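Local coordinates for uncharacterized protein AsqI (PDB 5YY3) that catalyses the zinc-dependent ring contraction of 4'-methoxycyclopenin to 4'-methoxyviridicatin, with loss of methyl isocyanate, in aspoquinolone biosynthesis, at residues Met221-Ser233 / Trp557-Met571. Sequence-based numbering, arbitrary orientation.
Sequences MVARYETESLCWS and WPQNLMLPVGKVEGM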
ATOM      1  N   MET A 221      10.484  25.380  -9.104  1.00 24.14           N
ATOM      2  CA  MET A 221       9.892  24.118  -9.563  1.00 27.80           C
ATOM      3  C   MET A 221      10.076  22.991  -8.520  1.00 23.82           C
ATOM      4  O   MET A 221       9.199  22.145  -8.379  1.00 21.22           O
ATOM      5  CB  MET A 221      10.403  23.675 -10.965  1.00 23.03           C
ATOM      6  CG  MET A 221      11.854  23.814 -11.328  1.00 30.86           C
ATOM      7  SD  MET A 221      12.067  23.707 -13.153  1.00 36.22           S
ATOM      8  CE  MET A 221      10.886  24.959 -13.632  1.00 35.27           C
ATOM      9  N   VAL A 222      11.163  23.006  -7.758  1.00 22.62           N
ATOM     10  CA  VAL A 222      11.323  22.076  -6.633  1.00 20.73           C
ATOM     11  C   VAL A 222      10.234  22.262  -5.544  1.00 23.13           C
ATOM     12  O   VAL A 222       9.656  21.277  -5.060  1.00 22.38           O
ATOM     13  CB  VAL A 222      12.727  22.233  -6.010  1.00 20.66           C
ATOM     14  CG1 VAL A 222      12.803  21.623  -4.596  1.00 18.53           C
ATOM     15  CG2 VAL A 222      13.768  21.611  -6.944  1.00 20.50           C
ATOM     16  N   ALA A 223       9.949  23.505  -5.154  1.00 20.34           N
ATOM     17  CA  ALA A 223       8.882  23.754  -4.177  1.00 23.79           C
ATOM     18  C   ALA A 223       7.531  23.210  -4.665  1.00 17.27           C
ATOM     19  O   ALA A 223       6.779  22.604  -3.914  1.00 18.85           O
ATOM     20  CB  ALA A 223       8.776  25.248  -3.874  1.00 23.36           C
ATOM     21  N   ARG A 224       7.228  23.414  -5.938  1.00 18.49           N
ATOM     22  CA  ARG A 224       6.012  22.873  -6.517  1.00 15.07           C
ATOM     23  C   ARG A 224       6.013  21.323  -6.590  1.00 17.24           C
ATOM     24  O   ARG A 224       5.022  20.672  -6.229  1.00 17.39           O
ATOM     25  CB  ARG A 224       5.798  23.473  -7.906  1.00 16.66           C
ATOM     26  CG  ARG A 224       5.408  24.956  -7.891  1.00 21.30           C
ATOM     27  CD  ARG A 224       5.117  25.439  -9.303  1.00 21.46           C
ATOM     28  NE  ARG A 224       4.693  26.834  -9.347  1.00 22.68           N
ATOM     29  CZ  ARG A 224       3.424  27.224  -9.310  1.00 20.74           C
ATOM     30  NH1 ARG A 224       2.455  26.320  -9.213  1.00 23.39           N
ATOM     31  NH2 ARG A 224       3.118  28.511  -9.347  1.00 23.41           N
ATOM     32  N   TYR A 225       7.114  20.742  -7.068  1.00 18.22           N
ATOM     33  CA  TYR A 225       7.257  19.292  -7.118  1.00 17.90           C
ATOM     34  C   TYR A 225       7.119  18.643  -5.743  1.00 20.36           C
ATOM     35  O   TYR A 225       6.475  17.597  -5.586  1.00 19.78           O
ATOM     36  CB  TYR A 225       8.607  18.911  -7.695  1.00 20.25           C
ATOM     37  CG  TYR A 225       8.781  17.415  -7.927  1.00 24.47           C
ATOM     38  CD1 TYR A 225       7.957  16.736  -8.820  1.00 21.13           C
ATOM     39  CD2 TYR A 225       9.771  16.689  -7.259  1.00 21.25           C
ATOM     40  CE1 TYR A 225       8.122  15.371  -9.060  1.00 20.59           C
ATOM     41  CE2 TYR A 225       9.947  15.315  -7.492  1.00 18.04           C
ATOM     42  CZ  TYR A 225       9.107  14.667  -8.394  1.00 20.78           C
ATOM     43  OH  TYR A 225       9.246  13.319  -8.664  1.00 23.95           O
ATOM     44  N   GLU A 226       7.741  19.262  -4.749  1.00 21.09           N
ATOM     45  CA  GLU A 226       7.714  18.713  -3.409  1.00 22.63           C
ATOM     46  C   GLU A 226       6.324  18.866  -2.826  1.00 21.04           C
ATOM     47  O   GLU A 226       5.818  17.956  -2.178  1.00 24.88           O
ATOM     48  CB  GLU A 226       8.758  19.392  -2.531  1.00 21.97           C
ATOM     49  CG  GLU A 226      10.160  18.860  -2.782  1.00 24.02           C
ATOM     50  CD  GLU A 226      11.061  19.012  -1.574  1.00 26.96           C
ATOM     51  OE1 GLU A 226      11.253  20.155  -1.106  1.00 36.40           O
ATOM     52  OE2 GLU A 226      11.583  17.990  -1.085  1.00 25.28           O
ATOM     53  N   THR A 227       5.700  20.016  -3.067  1.00 19.96           N
ATOM     54  CA  THR A 227       4.337  20.236  -2.599  1.00 20.96           C
ATOM     55  C   THR A 227       3.386  19.235  -3.262  1.00 21.00           C
ATOM     56  O   THR A 227       2.467  18.719  -2.622  1.00 20.44           O
ATOM     57  CB  THR A 227       3.885  21.679  -2.881  1.00 19.28           C
ATOM     58  OG1 THR A 227       4.718  22.582  -2.132  1.00 17.86           O
ATOM     59  CG2 THR A 227       2.425  21.889  -2.498  1.00 16.46           C
ATOM     60  N   GLU A 228       3.609  18.958  -4.544  1.00 20.70           N
ATOM     61  CA  GLU A 228       2.778  18.004  -5.273  1.00 15.98           C
ATOM     62  C   GLU A 228       2.950  16.621  -4.657  1.00 20.12           C
ATOM     63  O   GLU A 228       1.986  15.853  -4.524  1.00 19.88           O
ATOM     64  CB  GLU A 228       3.147  17.970  -6.756  1.00 16.08           C
ATOM     65  CG  GLU A 228       2.130  17.253  -7.630  1.00 15.48           C
ATOM     66  CD  GLU A 228       0.952  18.142  -8.009  1.00 18.32           C
ATOM     67  OE1 GLU A 228       0.865  19.285  -7.498  1.00 18.00           O
ATOM     68  OE2 GLU A 228       0.114  17.697  -8.831  1.00 20.01           O
ATOM     69  N   SER A 229       4.188  16.308  -4.288  1.00 21.45           N
ATOM     70  CA  SER A 229       4.491  15.094  -3.543  1.00 20.44           C
ATOM     71  C   SER A 229       3.671  14.961  -2.240  1.00 23.73           C
ATOM     72  O   SER A 229       3.115  13.908  -1.958  1.00 21.28           O
ATOM     73  CB  SER A 229       5.982  15.044  -3.228  1.00 19.36           C
ATOM     74  OG  SER A 229       6.394  13.701  -3.021  1.00 27.82           O
ATOM     75  N   LEU A 230       3.598  16.031  -1.457  1.00 23.02           N
ATOM     76  CA  LEU A 230       2.881  15.999  -0.195  1.00 21.76           C
ATOM     77  C   LEU A 230       1.390  15.742  -0.378  1.00 26.73           C
ATOM     78  O   LEU A 230       0.734  15.184   0.504  1.00 27.76           O
ATOM     79  CB  LEU A 230       3.081  17.314   0.553  1.00 26.05           C
ATOM     80  CG  LEU A 230       3.996  17.263   1.770  1.00 35.20           C
ATOM     81  CD1 LEU A 230       5.208  16.432   1.458  1.00 31.96           C
ATOM     82  CD2 LEU A 230       4.398  18.672   2.164  1.00 34.79           C
ATOM     83  N   CYS A 231       0.853  16.159  -1.519  1.00 21.91           N
ATOM     84  CA  CYS A 231      -0.568  16.002  -1.780  1.00 22.35           C
ATOM     85  C   CYS A 231      -0.949  14.519  -1.856  1.00 24.68           C
ATOM     86  O   CYS A 231      -2.037  14.113  -1.440  1.00 23.02           O
ATOM     87  CB  CYS A 231      -0.945  16.731  -3.068  1.00 20.62           C
ATOM     88  SG  CYS A 231      -0.609  18.522  -3.022  1.00 20.72           S
ATOM     89  N   TRP A 232      -0.041  13.711  -2.379  1.00 21.67           N
ATOM     90  CA  TRP A 232      -0.283  12.285  -2.445  1.00 23.49           C
ATOM     91  C   TRP A 232       0.299  11.574  -1.233  1.00 23.64           C
ATOM     92  O   TRP A 232       0.319  10.349  -1.180  1.00 24.72           O
ATOM     93  CB  TRP A 232       0.311  11.714  -3.727  1.00 20.48           C
ATOM     94  CG  TRP A 232      -0.288  12.294  -4.954  1.00 22.32           C
ATOM     95  CD1 TRP A 232       0.240  13.277  -5.743  1.00 19.91           C
ATOM     96  CD2 TRP A 232      -1.538  11.925  -5.550  1.00 21.82           C
ATOM     97  NE1 TRP A 232      -0.600  13.535  -6.801  1.00 20.04           N
ATOM     98  CE2 TRP A 232      -1.699  12.721  -6.707  1.00 19.32           C
ATOM     99  CE3 TRP A 232      -2.537  10.993  -5.220  1.00 24.29           C
ATOM    100  CZ2 TRP A 232      -2.820  12.614  -7.542  1.00 22.67           C
ATOM    101  CZ3 TRP A 232      -3.665  10.894  -6.047  1.00 19.27           C
ATOM    102  CH2 TRP A 232      -3.790  11.697  -7.194  1.00 21.24           C
ATOM    103  N   SER A 233       0.786  12.358  -0.278  1.00 21.52           N
ATOM    104  CA  SER A 233       1.389  11.834   0.947  1.00 25.07           C
ATOM    105  C   SER A 233       2.666  11.050   0.672  1.00 28.09           C
ATOM    106  O   SER A 233       2.998  10.142   1.421  1.00 26.88           O
ATOM    107  CB  SER A 233       0.397  10.950   1.719  1.00 25.67           C
ATOM    108  OG  SER A 233      -0.555  11.744   2.419  1.00 23.84           O
ATOM    109  N   TRP A 557       5.126  29.156 -16.249  1.00 23.15           N
ATOM    110  CA  TRP A 557       4.549  27.983 -15.609  1.00 23.90           C
ATOM    111  C   TRP A 557       3.200  27.601 -16.249  1.00 23.05           C
ATOM    112  O   TRP A 557       2.353  28.456 -16.464  1.00 22.97           O
ATOM    113  CB  TRP A 557       4.373  28.229 -14.111  1.00 25.50           C
ATOM    114  CG  TRP A 557       4.179  26.946 -13.414  1.00 26.51           C
ATOM    115  CD1 TRP A 557       3.019  26.470 -12.862  1.00 21.03           C
ATOM    116  CD2 TRP A 557       5.156  25.923 -13.257  1.00 20.67           C
ATOM    117  NE1 TRP A 557       3.235  25.222 -12.330  1.00 24.54           N
ATOM    118  CE2 TRP A 557       4.542  24.854 -12.567  1.00 21.84           C
ATOM    119  CE3 TRP A 557       6.509  25.802 -13.620  1.00 23.01           C
ATOM    120  CZ2 TRP A 557       5.220  23.670 -12.246  1.00 19.39           C
ATOM    121  CZ3 TRP A 557       7.192  24.641 -13.280  1.00 21.36           C
ATOM    122  CH2 TRP A 557       6.542  23.587 -12.606  1.00 23.54           C
ATOM    123  N   PRO A 558       3.015  26.313 -16.581  1.00 25.00           N
ATOM    124  CA  PRO A 558       1.758  25.901 -17.233  1.00 24.48           C
ATOM    125  C   PRO A 558       0.503  26.246 -16.391  1.00 23.79           C
ATOM    126  O   PRO A 558       0.488  26.006 -15.180  1.00 22.56           O
ATOM    127  CB  PRO A 558       1.926  24.381 -17.384  1.00 20.61           C
ATOM    128  CG  PRO A 558       3.413  24.148 -17.340  1.00 19.38           C
ATOM    129  CD  PRO A 558       3.965  25.193 -16.427  1.00 22.53           C
ATOM    130  N   GLN A 559      -0.516  26.817 -17.024  1.00 21.26           N
ATOM    131  CA  GLN A 559      -1.751  27.185 -16.321  1.00 24.66           C
ATOM    132  C   GLN A 559      -2.408  25.978 -15.614  1.00 23.41           C
ATOM    133  O   GLN A 559      -2.898  26.098 -14.487  1.00 21.57           O
ATOM    134  CB  GLN A 559      -2.744  27.831 -17.303  1.00 25.61           C
ATOM    135  CG  GLN A 559      -4.052  28.316 -16.672  1.00 21.39           C
ATOM    136  CD  GLN A 559      -3.808  29.302 -15.542  1.00 23.86           C
ATOM    137  OE1 GLN A 559      -3.269  30.392 -15.752  1.00 24.53           O
ATOM    138  NE2 GLN A 559      -4.186  28.914 -14.328  1.00 21.70           N
ATOM    139  N   ASN A 560      -2.388  24.817 -16.267  1.00 21.67           N
ATOM    140  CA  ASN A 560      -2.964  23.607 -15.697  1.00 21.97           C
ATOM    141  C   ASN A 560      -2.225  23.086 -14.460  1.00 22.22           C
ATOM    142  O   ASN A 560      -2.777  22.261 -13.724  1.00 22.73           O
ATOM    143  CB  ASN A 560      -3.007  22.496 -16.733  1.00 17.27           C
ATOM    144  CG  ASN A 560      -1.631  22.004 -17.101  1.00 19.75           C
ATOM    145  OD1 ASN A 560      -0.771  22.794 -17.471  1.00 22.79           O
ATOM    146  ND2 ASN A 560      -1.413  20.696 -17.002  1.00 19.71           N
ATOM    147  N   LEU A 561      -0.998  23.563 -14.225  1.00 19.95           N
ATOM    148  CA  LEU A 561      -0.238  23.143 -13.046  1.00 20.72           C
ATOM    149  C   LEU A 561      -0.116  24.251 -12.019  1.00 19.81           C
ATOM    150  O   LEU A 561       0.657  24.121 -11.071  1.00 21.83           O
ATOM    151  CB  LEU A 561       1.181  22.678 -13.431  1.00 16.18           C
ATOM    152  CG  LEU A 561       1.289  21.564 -14.458  1.00 16.50           C
ATOM    153  CD1 LEU A 561       2.745  21.165 -14.650  1.00 19.89           C
ATOM    154  CD2 LEU A 561       0.445  20.368 -14.028  1.00 17.87           C
ATOM    155  N   MET A 562      -0.852  25.345 -12.204  1.00 21.76           N
ATOM    156  CA  MET A 562      -0.699  26.502 -11.320  1.00 20.57           C
ATOM    157  C   MET A 562      -1.047  26.139  -9.898  1.00 21.57           C
ATOM    158  O   MET A 562      -0.408  26.592  -8.952  1.00 21.85           O
ATOM    159  CB  MET A 562      -1.561  27.671 -11.793  1.00 22.04           C
ATOM    160  CG  MET A 562      -0.919  28.471 -12.925  1.00 19.78           C
ATOM    161  SD  MET A 562       0.492  29.425 -12.342  1.00 23.31           S
ATOM    162  CE  MET A 562      -0.345  30.632 -11.306  1.00 19.18           C
ATOM    163  N   LEU A 563      -2.063  25.298  -9.747  1.00 21.79           N
ATOM    164  CA  LEU A 563      -2.471  24.846  -8.423  1.00 21.96           C
ATOM    165  C   LEU A 563      -1.848  23.499  -8.090  1.00 20.15           C
ATOM    166  O   LEU A 563      -1.883  22.590  -8.914  1.00 21.06           O
ATOM    167  CB  LEU A 563      -3.996  24.752  -8.349  1.00 18.28           C
ATOM    168  CG  LEU A 563      -4.856  25.784  -7.628  1.00 20.48           C
ATOM    169  CD1 LEU A 563      -4.321  27.172  -7.770  1.00 21.37           C
ATOM    170  CD2 LEU A 563      -6.281  25.695  -8.139  1.00 24.26           C
ATOM    171  N   PRO A 564      -1.278  23.365  -6.883  1.00 18.75           N
ATOM    172  CA  PRO A 564      -0.984  22.015  -6.398  1.00 19.58           C
ATOM    173  C   PRO A 564      -2.246  21.167  -6.469  1.00 19.28           C
ATOM    174  O   PRO A 564      -3.318  21.717  -6.291  1.00 17.98           O
ATOM    175  CB  PRO A 564      -0.544  22.250  -4.957  1.00 20.28           C
ATOM    176  CG  PRO A 564       0.069  23.633  -4.992  1.00 17.99           C
ATOM    177  CD  PRO A 564      -0.789  24.404  -5.962  1.00 20.65           C
ATOM    178  N   VAL A 565      -2.119  19.873  -6.747  1.00 19.43           N
ATOM    179  CA  VAL A 565      -3.269  19.008  -6.993  1.00 22.34           C
ATOM    180  C   VAL A 565      -4.239  18.942  -5.781  1.00 23.03           C
ATOM    181  O   VAL A 565      -5.452  18.809  -5.960  1.00 20.70           O
ATOM    182  CB  VAL A 565      -2.794  17.579  -7.403  1.00 18.74           C
ATOM    183  CG1 VAL A 565      -2.022  16.902  -6.282  1.00 19.54           C
ATOM    184  CG2 VAL A 565      -3.959  16.699  -7.871  1.00 16.20           C
ATOM    185  N   GLY A 566      -3.711  19.065  -4.563  1.00 19.48           N
ATOM    186  CA  GLY A 566      -4.541  19.038  -3.374  1.00 19.42           C
ATOM    187  C   GLY A 566      -4.937  17.639  -2.938  1.00 20.93           C
ATOM    188  O   GLY A 566      -4.378  16.644  -3.409  1.00 21.47           O
ATOM    189  N   LYS A 567      -5.905  17.554  -2.027  1.00 24.26           N
ATOM    190  CA  LYS A 567      -6.414  16.257  -1.565  1.00 22.24           C
ATOM    191  C   LYS A 567      -7.918  16.149  -1.745  1.00 23.13           C
ATOM    192  O   LYS A 567      -8.615  17.164  -1.785  1.00 26.01           O
ATOM    193  CB  LYS A 567      -6.037  16.043  -0.103  1.00 23.38           C
ATOM    194  CG  LYS A 567      -4.541  15.807   0.083  1.00 24.94           C
ATOM    195  CD  LYS A 567      -4.136  15.936   1.540  1.00 23.50           C
ATOM    196  CE  LYS A 567      -2.781  15.306   1.783  1.00 26.30           C
ATOM    197  NZ  LYS A 567      -2.502  15.278   3.243  1.00 30.01           N
ATOM    198  N   VAL A 568      -8.422  14.919  -1.855  1.00 25.79           N
ATOM    199  CA  VAL A 568      -9.856  14.695  -2.089  1.00 25.04           C
ATOM    200  C   VAL A 568     -10.695  15.416  -1.031  1.00 23.02           C
ATOM    201  O   VAL A 568     -11.693  16.073  -1.357  1.00 28.01           O
ATOM    202  CB  VAL A 568     -10.196  13.185  -2.103  1.00 27.42           C
ATOM    203  CG1 VAL A 568     -11.736  12.959  -2.104  1.00 22.02           C
ATOM    204  CG2 VAL A 568      -9.537  12.505  -3.312  1.00 19.59           C
ATOM    205  N   GLU A 569     -10.252  15.333   0.223  1.00 22.17           N
ATOM    206  CA  GLU A 569     -10.942  15.950   1.345  1.00 24.84           C
ATOM    207  C   GLU A 569     -10.704  17.454   1.455  1.00 30.10           C
ATOM    208  O   GLU A 569     -11.321  18.110   2.292  1.00 28.82           O
ATOM    209  CB  GLU A 569     -10.519  15.288   2.657  1.00 25.14           C
ATOM    210  CG  GLU A 569      -9.132  15.670   3.140  1.00 24.53           C
ATOM    211  CD  GLU A 569      -8.059  14.660   2.753  1.00 25.51           C
ATOM    212  OE1 GLU A 569      -8.236  13.888   1.767  1.00 22.31           O
ATOM    213  OE2 GLU A 569      -7.013  14.651   3.443  1.00 30.95           O
ATOM    214  N   GLY A 570      -9.802  17.995   0.629  1.00 28.12           N
ATOM    215  CA  GLY A 570      -9.491  19.419   0.647  1.00 24.70           C
ATOM    216  C   GLY A 570      -8.256  19.728   1.477  1.00 29.40           C
ATOM    217  O   GLY A 570      -8.306  19.725   2.707  1.00 28.70           O
ATOM    218  N   MET A 571      -7.142  20.002   0.805  1.00 29.49           N
ATOM    219  CA  MET A 571      -5.866  20.170   1.490  1.00 23.50           C
ATOM    220  C   MET A 571      -5.648  21.621   1.887  1.00 27.32           C
ATOM    221  O   MET A 571      -5.867  22.530   1.088  1.00 25.63           O
ATOM    222  CB  MET A 571      -4.729  19.677   0.603  1.00 23.32           C
ATOM    223  CG  MET A 571      -3.343  19.812   1.200  1.00 22.38           C
ATOM    224  SD  MET A 571      -2.132  19.118   0.065  1.00 23.80           S
ATOM    225  CE  MET A 571      -0.569  19.580   0.839  1.00 21.04           C
TER
HETATM  226  O   HOH W   1       2.423  23.334  -8.762  1.00 17.60           O
HETATM  227  O   HOH W   2       0.494  21.084  -9.598  1.00 20.71           O
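Trp557 offers one face of its indole to Arg224, whose guanidinium lies flat on the five-membered ring in a cation-pi stack (Arg224 CZ 3.9 Å from the centroid of that ring, planes 25° apart). A broad aromatic suits this place: Met221 CE meets its rim at CZ3, and NE1 donates to Leu561 O in the ring plane, fixing the indole's rotation. A water links Leu561 O to Arg224 NH1. Met562 O accepts a hydrogen bond from Arg224 NH1 (2.9 Å), which comes from above the carbonyl plane; arginine suits because its long chain, extended from CG to NE (chi3 178°), carries the guanidinium there. Pro564, compact and apolar, packs CG against Thr227 CG2. Val565 N donates to Glu228 OE1 (3.1 Å) from above the carboxylate plane, while Glu228 OE2 is hydrogen-bonded to Tyr175 OH of helix 174-177. Branched Val565 sets CG1 against Cys231 CB (3.4 Å). Gly566 takes up a positive phi, easy without CB, and its N makes a weak hydrogen bond to Cys231 SG. Lys567 passes its methylenes over Cys231 O, and unbranched Met571 brings SD to 3.5 Å from Cys231 SG. The loop joins the immunoglobulin-like domain to helix 210-231 of the hemocyanin-type helical domain, which carries zinc ligand His218, with helix 174-177 and strands 461-475 and 508-517 packed around.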